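Local coordinates for conserved exported protein (Bacteroides fragilis, PDB 3CLW), which is of unknown function but probably hydrolyses O-glycosidic bonds, as its relatives in glycoside hydrolase family 30 do, at residues C30-I33 with G34-P38; K42-I45 with A46-F50; L316-E320 with E321-P325; P328-S331 with I332-L336. One frame throughout, in Å; residues are numbered along the deposited sequence.

Contact 1. Residues C30-I33 with G34-P38; sequences CAFI and GKNWP
I33 lays its CG1 over the five-membered ring of W37, 3.7 Å from the centroid and only 8° off the ring normal, a CH-pi contact between residues one helical turn apart. CG1 reaches the indole because it stands anti to the carbonyl carbon (chi1 -68°), on the backbone N side; the CG2 branch, turned the other way, lies 4.1 Å from W37 CB. This is the tight, buried side. I33 also packs on L370 and on F113 of helix 108-119, and W37 NE1 is hydrogen-bonded to L381 O, which helps to fix the rotation of the indole. A flat aromatic suits a helix end here, since it covers the aliphatic side chain a turn back while its N-H serves a backbone carbonyl.

The other side is looser and more open to solvent. F32 and N36 run side by side with ring and amide planes 56° apart, and N36 ND2 sits at the ring edge, 4.1 Å from F32 CD1. K35 is extended and exposed, its CB 3.3 Å from A31 O.

The backbone bond from W37 N to I33 O, 3.2 Å, closes the last turn of helix 30-36, and W37 then leaves helical geometry. The chemistry implies a helix end held largely by one indole, which packs on I33 and hydrogen-bonds a backbone carbonyl, while on the looser side N36 ND2 hydrogen-bonds Q382 O.

Contact 2. Residues K42-I45 with A46-F50; sequences KEKI and ADLLF
I45 and L49, one turn apart on helix 39-50, lie side by side and point the same way, touching through I45 CG2 and L49 CD1 at 3.8 Å. Followed outward, L49 starts with CB 3.7 Å from I45 O. CG comes closer to that same carbonyl oxygen, 3.3 Å away, because a chi1 of -66° swings it to the side of its own backbone N, back along the helix. CD1 then passes the oxygen and ends on the isoleucine methyl. In the other direction, L49 CB lies over the centre of one face of the F50 ring. Branched and forked aliphatic groups suit this buried stripe, since each packs against the next and needs no polar partner.

The backbone beneath is regular: A46 N to K42 O and L49 N to I45 O are among the i to i+4 bonds of the helix. A46, small enough for close helix packing, lies against A116.

Polar residues take another side. D47 folds back so that CG is 3.3 Å from E43 O, yet its carboxylate is engaged by R120, as is that of E43. One arginine thus joins two acids a turn apart and probably offsets their mutual repulsion. K42 is buried, and it makes a cation-pi contact with W112.

The helix lies between helix 108-119, which meets E43, I45, A46 and F50, and the small sheet, where I387 on strand 386-389 receives K44, I45 and L48, and I368 on strand 368-371 receives I45 and L49.

Contact 3. Residues L316-E320 with E321-P325; sequences LEKNE and EITMP
N319 and T323 are joined by a reciprocal pair of hydrogen bonds: the backbone N of T323 gives to N319 O at 2.9 Å, and the backbone N of N319 gives to T323 OG1 at 3.2 Å. The first runs almost straight down the C=O direction, with an angle of 178° at the oxygen. A second donor, I322 N, reaches N319 O from well above the carbonyl plane, so two N-H groups grip one oxygen. Threonine suits this place because its hydroxyl, on the side of its own N (chi1 -61°), folds back over the turn to within 3.3 Å of K318 CA.

Weaker bonds come from the asparagine amide. With chi1 62°, its CG lies between the backbone N and the carbonyl carbon, which brings OD1 over the start of the turn, 3.0 Å from E321 N. That weak bond gives an Asx turn, and the bonds from I322 N and T323 N to N319 O close the backbone turn over the same residues, in the loop between strand 307-310 and helix 328-347 of the TIM-barrel domain. An asparagine fits such a bend well, its short amide supplying an acceptor for N-H groups just ahead.

Van der Waals contacts flank the polar centre. I322 CG1 packs 3.3 Å from N319 OD1; the side chains of I322 and E317 cross at about a right angle, I322 CD1 lying 4.2 Å from E317 CG. The isoleucine also rests on Y337. M324 curls back until CE is 3.8 Å from E320 O.

The carboxylates find partners beyond the loop: E317 OE2 bonds to the hydroxyls of Y313 and Y337, while E321 takes a salt bridge from R340 and a hydrogen bond from Y445.

Contact 4. Residues P328-S331 with I332-L336; sequences PERS and INLGL
R330 starts with CG pointing away from its backbone N (chi1 -171°) and then bends at chi2 and chi3, which lays its CD alongside L334, 3.7 Å from the leucine CD1. L334 leans back to meet it, a chi1 of -69° setting its CG 3.5 Å from R330 O. The two side chains run the same way, so the arginine offers its aliphatic shaft to the leucine and carries the charge beyond it, where its guanidinium group pairs with E364. The other oxygen of E364 is bonded to S331 OG, a short hydroxyl that suits the site beside the arginine.

N333 folds its flat amide back against the preceding turn, CB 3.3 Å from E329 O; that oxygen accepts its hydrogen bond from N333 N, while the amide's OD1 accepts from R489. I332 places CG2 3.5 Å from P328 O, and P328 itself suits a first turn, where its missing N-H costs no helical bond.

These are the opening turns of helix 328-347. Helix 391-400 lies against S331, I332 and L334 through K391 and M392, and G335 O accepts a hydrogen bond from T395 OG1, while I469 covers E329 and I332.

How the contacts relate
The four contacts form two touching pairs. Contact 1 and contact 2, with centres 12 Å apart, lie on consecutive helices: K42 NZ probably hydrogen-bonds G34 O at 3.0 Å, and I33 CG2 meets I45 CD1 at 3.8 Å, so the two isoleucines touch. Contact 3 leads into contact 4, centres 10 Å apart; R330 NH1 probably hydrogen-bonds M324 O at 3.0 Å, and I322 CB packs on L334 CD2 at 3.7 Å. Between the pairs there is no touch: contacts 2 and 4 approach most closely, about 15 Å between nearest atoms. All four belong to the TIM-barrel family 30 part of the chain.

Contact 1. Residues C30-I33 with G34-P38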
loop_
_atom_site.group_PDB
_atom_site.type_symbol
_atom_site.label_atom_id
_atom_site.label_comp_id
_atom_site.label_asym_id
_atom_site.label_seq_id
_atom_site.Cartn_x
_atom_site.Cartn_y
_atom_site.Cartn_z
ATOM N N CYS A 30 -11.494 6.189 8.560
ATOM C CA CYS A 30 -11.465 5.267 9.678
ATOM C C CYS A 30 -11.613 5.955 11.029
ATOM O O CYS A 30 -12.131 5.355 12.000
ATOM C CB CYS A 30 -10.191 4.397 9.616
ATOM S SG CYS A 30 -10.314 3.201 8.238
ATOM N N ALA A 31 -11.193 7.217 11.096
ATOM C CA ALA A 31 -11.455 8.011 12.304
ATOM C C ALA A 31 -12.975 8.072 12.576
ATOM O O ALA A 31 -13.404 8.015 13.731
ATOM C CB ALA A 31 -10.863 9.423 12.174
ATOM N N PHE A 32 -13.777 8.176 11.517
ATOM C CA PHE A 32 -15.231 8.280 11.694
ATOM C C PHE A 32 -15.846 6.921 11.951
ATOM O O PHE A 32 -16.605 6.768 12.875
ATOM C CB PHE A 32 -15.896 8.979 10.504
ATOM C CG PHE A 32 -15.511 10.412 10.392
ATOM C CD1 PHE A 32 -16.167 11.375 11.165
ATOM C CD2 PHE A 32 -14.440 10.809 9.566
ATOM C CE1 PHE A 32 -15.796 12.722 11.091
ATOM C CE2 PHE A 32 -14.084 12.149 9.477
ATOM C CZ PHE A 32 -14.759 13.105 10.242
ATOM N N ILE A 33 -15.457 5.933 11.153
ATOM C CA ILE A 33 -15.990 4.606 11.274
ATOM C C ILE A 33 -15.664 3.990 12.631
ATOM O O ILE A 33 -16.531 3.385 13.266
ATOM C CB ILE A 33 -15.489 3.708 10.141
ATOM C CG1 ILE A 33 -16.069 4.161 8.809
ATOM C CG2 ILE A 33 -15.845 2.219 10.418
ATOM C CD1 ILE A 33 -15.488 3.426 7.604
ATOM N N GLY A 34 -14.411 4.119 13.062
ATOM C CA GLY A 34 -13.998 3.519 14.300
ATOM C C GLY A 34 -14.623 4.154 15.521
ATOM O O GLY A 34 -14.712 3.528 16.577
ATOM N N LYS A 35 -15.037 5.405 15.382
ATOM C CA LYS A 35 -15.606 6.134 16.503
ATOM C C LYS A 35 -17.131 6.106 16.528
ATOM O O LYS A 35 -17.712 5.994 17.591
ATOM C CB LYS A 35 -15.135 7.581 16.522
ATOM C CG LYS A 35 -15.471 8.294 17.822
ATOM C CD LYS A 35 -15.056 9.776 17.772
ATOM C CE LYS A 35 -15.032 10.366 19.204
ATOM N NZ LYS A 35 -15.308 11.840 19.148
ATOM N N ASN A 36 -17.748 6.163 15.356
ATOM C CA ASN A 36 -19.181 6.385 15.227
ATOM C C ASN A 36 -20.024 5.258 14.678
ATOM O O ASN A 36 -21.229 5.185 15.013
ATOM C CB ASN A 36 -19.454 7.573 14.311
ATOM C CG ASN A 36 -18.908 8.859 14.845
ATOM O OD1 ASN A 36 -18.720 9.014 16.058
ATOM N ND2 ASN A 36 -18.704 9.827 13.949
ATOM N N TRP A 37 -19.461 4.438 13.777
ATOM C CA TRP A 37 -20.298 3.448 13.110
ATOM C C TRP A 37 -20.798 2.392 14.107
ATOM O O TRP A 37 -20.162 2.182 15.147
ATOM C CB TRP A 37 -19.552 2.806 11.942
ATOM C CG TRP A 37 -19.638 3.635 10.694
ATOM C CD1 TRP A 37 -19.495 5.005 10.591
ATOM C CD2 TRP A 37 -19.870 3.155 9.374
ATOM N NE1 TRP A 37 -19.620 5.390 9.287
ATOM C CE2 TRP A 37 -19.845 4.275 8.514
ATOM C CE3 TRP A 37 -20.084 1.875 8.828
ATOM C CZ2 TRP A 37 -20.049 4.166 7.132
ATOM C CZ3 TRP A 37 -20.298 1.767 7.471
ATOM C CH2 TRP A 37 -20.262 2.911 6.633
ATOM N N PRO A 38 -21.945 1.743 13.807
ATOM C CA PRO A 38 -22.442 0.604 14.580
ATOM C C PRO A 38 -21.383 -0.500 14.735
ATOM O O PRO A 38 -20.689 -0.832 13.780
ATOM C CB PRO A 38 -23.611 0.090 13.728
ATOM C CG PRO A 38 -24.095 1.287 13.036
ATOM C CD PRO A 38 -22.861 2.098 12.714
#

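Contact 2. Residues K42-I45 with A46-F50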
loop_
_atom_site.group_PDB
_atom_site.type_symbol
_atom_site.label_atom_id
_atom_site.label_comp_id
_atom_site.label_asym_id
_atom_site.label_seq_id
_atom_site.Cartn_x
_atom_site.Cartn_y
_atom_site.Cartn_z
ATOM N N LYS A 42 -18.472 -1.854 11.946
ATOM C CA LYS A 42 -17.049 -1.748 12.345
ATOM C C LYS A 42 -16.320 -3.110 12.302
ATOM O O LYS A 42 -15.224 -3.260 11.689
ATOM C CB LYS A 42 -17.001 -1.252 13.799
ATOM C CG LYS A 42 -16.763 0.190 13.942
ATOM C CD LYS A 42 -17.278 0.750 15.230
ATOM C CE LYS A 42 -16.607 0.294 16.483
ATOM N NZ LYS A 42 -16.631 1.418 17.471
ATOM N N GLU A 43 -16.932 -4.090 12.982
ATOM C CA GLU A 43 -16.351 -5.426 13.123
ATOM C C GLU A 43 -16.265 -6.137 11.804
ATOM O O GLU A 43 -15.262 -6.786 11.508
ATOM C CB GLU A 43 -17.152 -6.263 14.104
ATOM C CG GLU A 43 -17.398 -5.503 15.355
ATOM C CD GLU A 43 -16.669 -6.024 16.546
ATOM O OE1 GLU A 43 -15.418 -6.139 16.502
ATOM O OE2 GLU A 43 -17.377 -6.323 17.545
ATOM N N LYS A 44 -17.334 -6.026 11.029
ATOM C CA LYS A 44 -17.383 -6.578 9.687
ATOM C C LYS A 44 -16.275 -6.007 8.773
ATOM O O LYS A 44 -15.632 -6.755 8.051
ATOM C CB LYS A 44 -18.770 -6.351 9.085
ATOM C CG LYS A 44 -18.908 -6.653 7.580
ATOM C CD LYS A 44 -18.778 -8.142 7.259
ATOM C CE LYS A 44 -19.840 -8.551 6.191
ATOM N NZ LYS A 44 -20.123 -10.037 6.174
ATOM N N ILE A 45 -16.102 -4.688 8.781
ATOM C CA ILE A 45 -14.998 -4.044 8.023
ATOM C C ILE A 45 -13.659 -4.635 8.502
ATOM O O ILE A 45 -12.894 -5.144 7.702
ATOM C CB ILE A 45 -15.034 -2.502 8.165
ATOM C CG1 ILE A 45 -16.263 -1.930 7.444
ATOM C CG2 ILE A 45 -13.732 -1.846 7.647
ATOM C CD1 ILE A 45 -16.538 -0.440 7.732
ATOM N N ALA A 46 -13.433 -4.630 9.812
ATOM C CA ALA A 46 -12.222 -5.216 10.381
ATOM C C ALA A 46 -11.967 -6.683 9.956
ATOM O O ALA A 46 -10.813 -7.065 9.674
ATOM C CB ALA A 46 -12.235 -5.094 11.891
ATOM N N ASP A 47 -13.029 -7.492 9.907
ATOM C CA ASP A 47 -12.906 -8.835 9.384
ATOM C C ASP A 47 -12.463 -8.850 7.898
ATOM O O ASP A 47 -11.568 -9.604 7.549
ATOM C CB ASP A 47 -14.199 -9.665 9.565
ATOM C CG ASP A 47 -14.548 -9.953 11.042
ATOM O OD1 ASP A 47 -13.686 -9.844 11.969
ATOM O OD2 ASP A 47 -15.727 -10.303 11.269
ATOM N N LEU A 48 -13.101 -8.049 7.039
ATOM C CA LEU A 48 -12.744 -7.994 5.591
ATOM C C LEU A 48 -11.282 -7.592 5.372
ATOM O O LEU A 48 -10.659 -8.020 4.411
ATOM C CB LEU A 48 -13.665 -7.038 4.802
ATOM C CG LEU A 48 -15.143 -7.496 4.606
ATOM C CD1 LEU A 48 -16.083 -6.310 4.360
ATOM C CD2 LEU A 48 -15.280 -8.539 3.512
ATOM N N LEU A 49 -10.744 -6.814 6.313
ATOM C CA LEU A 49 -9.392 -6.244 6.185
ATOM C C LEU A 49 -8.307 -7.180 6.707
ATOM O O LEU A 49 -7.299 -7.356 6.052
ATOM C CB LEU A 49 -9.329 -4.917 6.932
ATOM C CG LEU A 49 -10.168 -3.758 6.414
ATOM C CD1 LEU A 49 -9.968 -2.466 7.213
ATOM C CD2 LEU A 49 -9.829 -3.504 4.991
ATOM N N PHE A 50 -8.550 -7.802 7.870
ATOM C CA PHE A 50 -7.484 -8.385 8.693
ATOM C C PHE A 50 -7.576 -9.878 8.989
ATOM O O PHE A 50 -6.546 -10.502 9.256
ATOM C CB PHE A 50 -7.390 -7.649 10.035
ATOM C CG PHE A 50 -7.232 -6.177 9.893
ATOM C CD1 PHE A 50 -6.168 -5.643 9.126
ATOM C CD2 PHE A 50 -8.136 -5.308 10.511
ATOM C CE1 PHE A 50 -6.023 -4.269 8.972
ATOM C CE2 PHE A 50 -7.996 -3.922 10.381
ATOM C CZ PHE A 50 -6.926 -3.399 9.606
#

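Contact 3. Residues L316-E320 with E321-P325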
loop_
_atom_site.group_PDB
_atom_site.type_symbol
_atom_site.label_atom_id
_atom_site.label_comp_id
_atom_site.label_asym_id
_atom_site.label_seq_id
_atom_site.Cartn_x
_atom_site.Cartn_y
_atom_site.Cartn_z
ATOM N N LEU A 316 -7.432 6.389 -9.853
ATOM C CA LEU A 316 -7.396 7.838 -9.930
ATOM C C LEU A 316 -7.387 8.235 -11.388
ATOM O O LEU A 316 -8.003 9.227 -11.757
ATOM C CB LEU A 316 -6.126 8.348 -9.266
ATOM C CG LEU A 316 -6.171 9.641 -8.484
ATOM C CD1 LEU A 316 -7.292 9.601 -7.448
ATOM C CD2 LEU A 316 -4.812 9.841 -7.823
ATOM N N GLU A 317 -6.694 7.448 -12.204
ATOM C CA GLU A 317 -6.592 7.730 -13.621
ATOM C C GLU A 317 -7.840 7.314 -14.383
ATOM O O GLU A 317 -8.730 6.636 -13.861
ATOM C CB GLU A 317 -5.381 7.041 -14.241
ATOM C CG GLU A 317 -5.487 5.530 -14.284
ATOM C CD GLU A 317 -4.890 4.858 -13.054
ATOM O OE1 GLU A 317 -4.985 5.403 -11.925
ATOM O OE2 GLU A 317 -4.312 3.768 -13.237
ATOM N N LYS A 318 -7.865 7.728 -15.643
ATOM C CA LYS A 318 -8.971 7.478 -16.544
ATOM C C LYS A 318 -8.397 6.913 -17.829
ATOM O O LYS A 318 -7.358 7.363 -18.301
ATOM C CB LYS A 318 -9.725 8.776 -16.835
ATOM C CG LYS A 318 -10.373 9.419 -15.629
ATOM C CD LYS A 318 -11.354 10.478 -16.097
ATOM C CE LYS A 318 -12.013 11.212 -14.946
ATOM N NZ LYS A 318 -13.413 10.744 -14.714
ATOM N N ASN A 319 -9.067 5.898 -18.357
ATOM C CA ASN A 319 -8.680 5.230 -19.590
ATOM C C ASN A 319 -9.786 4.261 -20.027
ATOM O O ASN A 319 -10.675 3.925 -19.240
ATOM C CB ASN A 319 -7.305 4.539 -19.470
ATOM C CG ASN A 319 -7.273 3.424 -18.416
ATOM O OD1 ASN A 319 -8.046 2.456 -18.468
ATOM N ND2 ASN A 319 -6.355 3.550 -17.469
ATOM N N GLU A 320 -9.719 3.816 -21.280
ATOM C CA GLU A 320 -10.735 2.935 -21.869
ATOM C C GLU A 320 -10.970 1.626 -21.120
ATOM O O GLU A 320 -12.039 1.042 -21.234
ATOM C CB GLU A 320 -10.391 2.615 -23.329
ATOM C CG GLU A 320 -8.964 2.102 -23.524
ATOM C CD GLU A 320 -8.777 1.296 -24.813
ATOM O OE1 GLU A 320 -7.803 1.602 -25.542
ATOM O OE2 GLU A 320 -9.584 0.369 -25.092
ATOM N N GLU A 321 -9.971 1.145 -20.388
ATOM C CA GLU A 321 -10.100 -0.124 -19.671
ATOM C C GLU A 321 -11.016 -0.062 -18.441
ATOM O O GLU A 321 -11.688 -1.041 -18.117
ATOM C CB GLU A 321 -8.730 -0.656 -19.283
ATOM C CG GLU A 321 -7.940 -1.192 -20.443
ATOM C CD GLU A 321 -6.815 -2.081 -19.985
ATOM O OE1 GLU A 321 -5.658 -1.611 -19.979
ATOM O OE2 GLU A 321 -7.091 -3.247 -19.604
ATOM N N ILE A 322 -11.064 1.102 -17.794
ATOM C CA ILE A 322 -11.683 1.237 -16.475
ATOM C C ILE A 322 -12.693 2.380 -16.359
ATOM O O ILE A 322 -13.382 2.495 -15.337
ATOM C CB ILE A 322 -10.604 1.419 -15.348
ATOM C CG1 ILE A 322 -9.691 2.624 -15.643
ATOM C CG2 ILE A 322 -9.813 0.129 -15.124
ATOM C CD1 ILE A 322 -8.920 3.127 -14.457
ATOM N N THR A 323 -12.764 3.235 -17.382
ATOM C CA THR A 323 -13.658 4.403 -17.367
ATOM C C THR A 323 -14.970 4.154 -18.169
ATOM O O THR A 323 -14.977 4.044 -19.399
ATOM C CB THR A 323 -12.892 5.674 -17.763
ATOM O OG1 THR A 323 -11.851 5.867 -16.801
ATOM C CG2 THR A 323 -13.786 6.913 -17.753
ATOM N N MET A 324 -16.076 4.093 -17.433
ATOM C CA MET A 324 -17.254 3.358 -17.848
ATOM C C MET A 324 -18.366 3.641 -16.859
ATOM O O MET A 324 -18.097 3.846 -15.665
ATOM C CB MET A 324 -16.920 1.890 -17.678
ATOM C CG MET A 324 -17.347 0.981 -18.750
ATOM S SD MET A 324 -16.499 -0.571 -18.464
ATOM C CE MET A 324 -14.852 -0.168 -19.029
ATOM N N PRO A 325 -19.629 3.609 -17.318
ATOM C CA PRO A 325 -20.667 3.654 -16.287
ATOM C C PRO A 325 -20.579 2.398 -15.404
ATOM O O PRO A 325 -20.054 1.357 -15.843
ATOM C CB PRO A 325 -21.977 3.674 -17.086
ATOM C CG PRO A 325 -21.575 4.043 -18.514
ATOM C CD PRO A 325 -20.180 3.531 -18.688
#

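Contact 4. Residues P328-S331 with I332-L336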
loop_
_atom_site.group_PDB
_atom_site.type_symbol
_atom_site.label_atom_id
_atom_site.label_comp_id
_atom_site.label_asym_id
_atom_site.label_seq_id
_atom_site.Cartn_x
_atom_site.Cartn_y
_atom_site.Cartn_z
ATOM N N PRO A 328 -21.437 -4.597 -13.544
ATOM C CA PRO A 328 -20.651 -5.784 -13.162
ATOM C C PRO A 328 -19.376 -5.987 -14.016
ATOM O O PRO A 328 -18.384 -6.545 -13.529
ATOM C CB PRO A 328 -21.627 -6.947 -13.390
ATOM C CG PRO A 328 -22.967 -6.342 -13.433
ATOM C CD PRO A 328 -22.832 -4.938 -13.883
ATOM N N GLU A 329 -19.418 -5.532 -15.269
ATOM C CA GLU A 329 -18.256 -5.567 -16.158
ATOM C C GLU A 329 -17.229 -4.520 -15.716
ATOM O O GLU A 329 -16.035 -4.799 -15.632
ATOM C CB GLU A 329 -18.677 -5.320 -17.611
ATOM C CG GLU A 329 -19.636 -6.386 -18.227
ATOM C CD GLU A 329 -21.073 -6.436 -17.609
ATOM O OE1 GLU A 329 -21.649 -5.392 -17.182
ATOM O OE2 GLU A 329 -21.630 -7.563 -17.555
ATOM N N ARG A 330 -17.683 -3.311 -15.409
ATOM C CA ARG A 330 -16.747 -2.320 -14.904
ATOM C C ARG A 330 -16.098 -2.869 -13.620
ATOM O O ARG A 330 -14.880 -2.793 -13.439
ATOM C CB ARG A 330 -17.427 -0.980 -14.653
ATOM C CG ARG A 330 -16.423 0.125 -14.325
ATOM C CD ARG A 330 -16.835 0.775 -13.037
ATOM N NE ARG A 330 -17.285 2.118 -13.258
ATOM C CZ ARG A 330 -17.889 2.885 -12.359
ATOM N NH1 ARG A 330 -18.241 4.111 -12.728
ATOM N NH2 ARG A 330 -18.150 2.448 -11.119
ATOM N N SER A 331 -16.912 -3.474 -12.761
ATOM C CA SER A 331 -16.438 -3.951 -11.467
ATOM C C SER A 331 -15.260 -4.926 -11.540
ATOM O O SER A 331 -14.234 -4.710 -10.868
ATOM C CB SER A 331 -17.592 -4.519 -10.661
ATOM O OG SER A 331 -18.345 -3.442 -10.135
ATOM N N ILE A 332 -15.401 -5.980 -12.345
ATOM C CA ILE A 332 -14.311 -6.932 -12.574
ATOM C C ILE A 332 -13.121 -6.345 -13.395
ATOM O O ILE A 332 -11.983 -6.801 -13.272
ATOM C CB ILE A 332 -14.839 -8.277 -13.161
ATOM C CG1 ILE A 332 -13.778 -9.373 -13.156
ATOM C CG2 ILE A 332 -15.392 -8.102 -14.558
ATOM C CD1 ILE A 332 -13.342 -9.806 -11.754
ATOM N N ASN A 333 -13.405 -5.360 -14.246
ATOM C CA ASN A 333 -12.370 -4.671 -15.000
ATOM C C ASN A 333 -11.418 -3.938 -14.057
ATOM O O ASN A 333 -10.195 -3.955 -14.250
ATOM C CB ASN A 333 -12.972 -3.677 -15.979
ATOM C CG ASN A 333 -13.626 -4.335 -17.192
ATOM O OD1 ASN A 333 -13.442 -5.517 -17.497
ATOM N ND2 ASN A 333 -14.405 -3.541 -17.901
ATOM N N LEU A 334 -11.998 -3.292 -13.045
ATOM C CA LEU A 334 -11.227 -2.609 -12.017
ATOM C C LEU A 334 -10.418 -3.606 -11.199
ATOM O O LEU A 334 -9.211 -3.391 -10.983
ATOM C CB LEU A 334 -12.134 -1.795 -11.118
ATOM C CG LEU A 334 -12.786 -0.570 -11.763
ATOM C CD1 LEU A 334 -13.916 -0.062 -10.867
ATOM C CD2 LEU A 334 -11.730 0.502 -11.999
ATOM N N GLY A 335 -11.067 -4.701 -10.776
ATOM C CA GLY A 335 -10.377 -5.759 -10.061
ATOM C C GLY A 335 -9.171 -6.344 -10.807
ATOM O O GLY A 335 -8.107 -6.547 -10.224
ATOM N N LEU A 336 -9.337 -6.625 -12.102
ATOM C CA LEU A 336 -8.236 -7.140 -12.921
ATOM C C LEU A 336 -7.188 -6.079 -13.260
ATOM O O LEU A 336 -6.020 -6.401 -13.330
ATOM C CB LEU A 336 -8.753 -7.773 -14.209
ATOM C CG LEU A 336 -9.627 -9.021 -14.122
ATOM C CD1 LEU A 336 -10.433 -9.130 -15.400
ATOM C CD2 LEU A 336 -8.815 -10.282 -13.888
#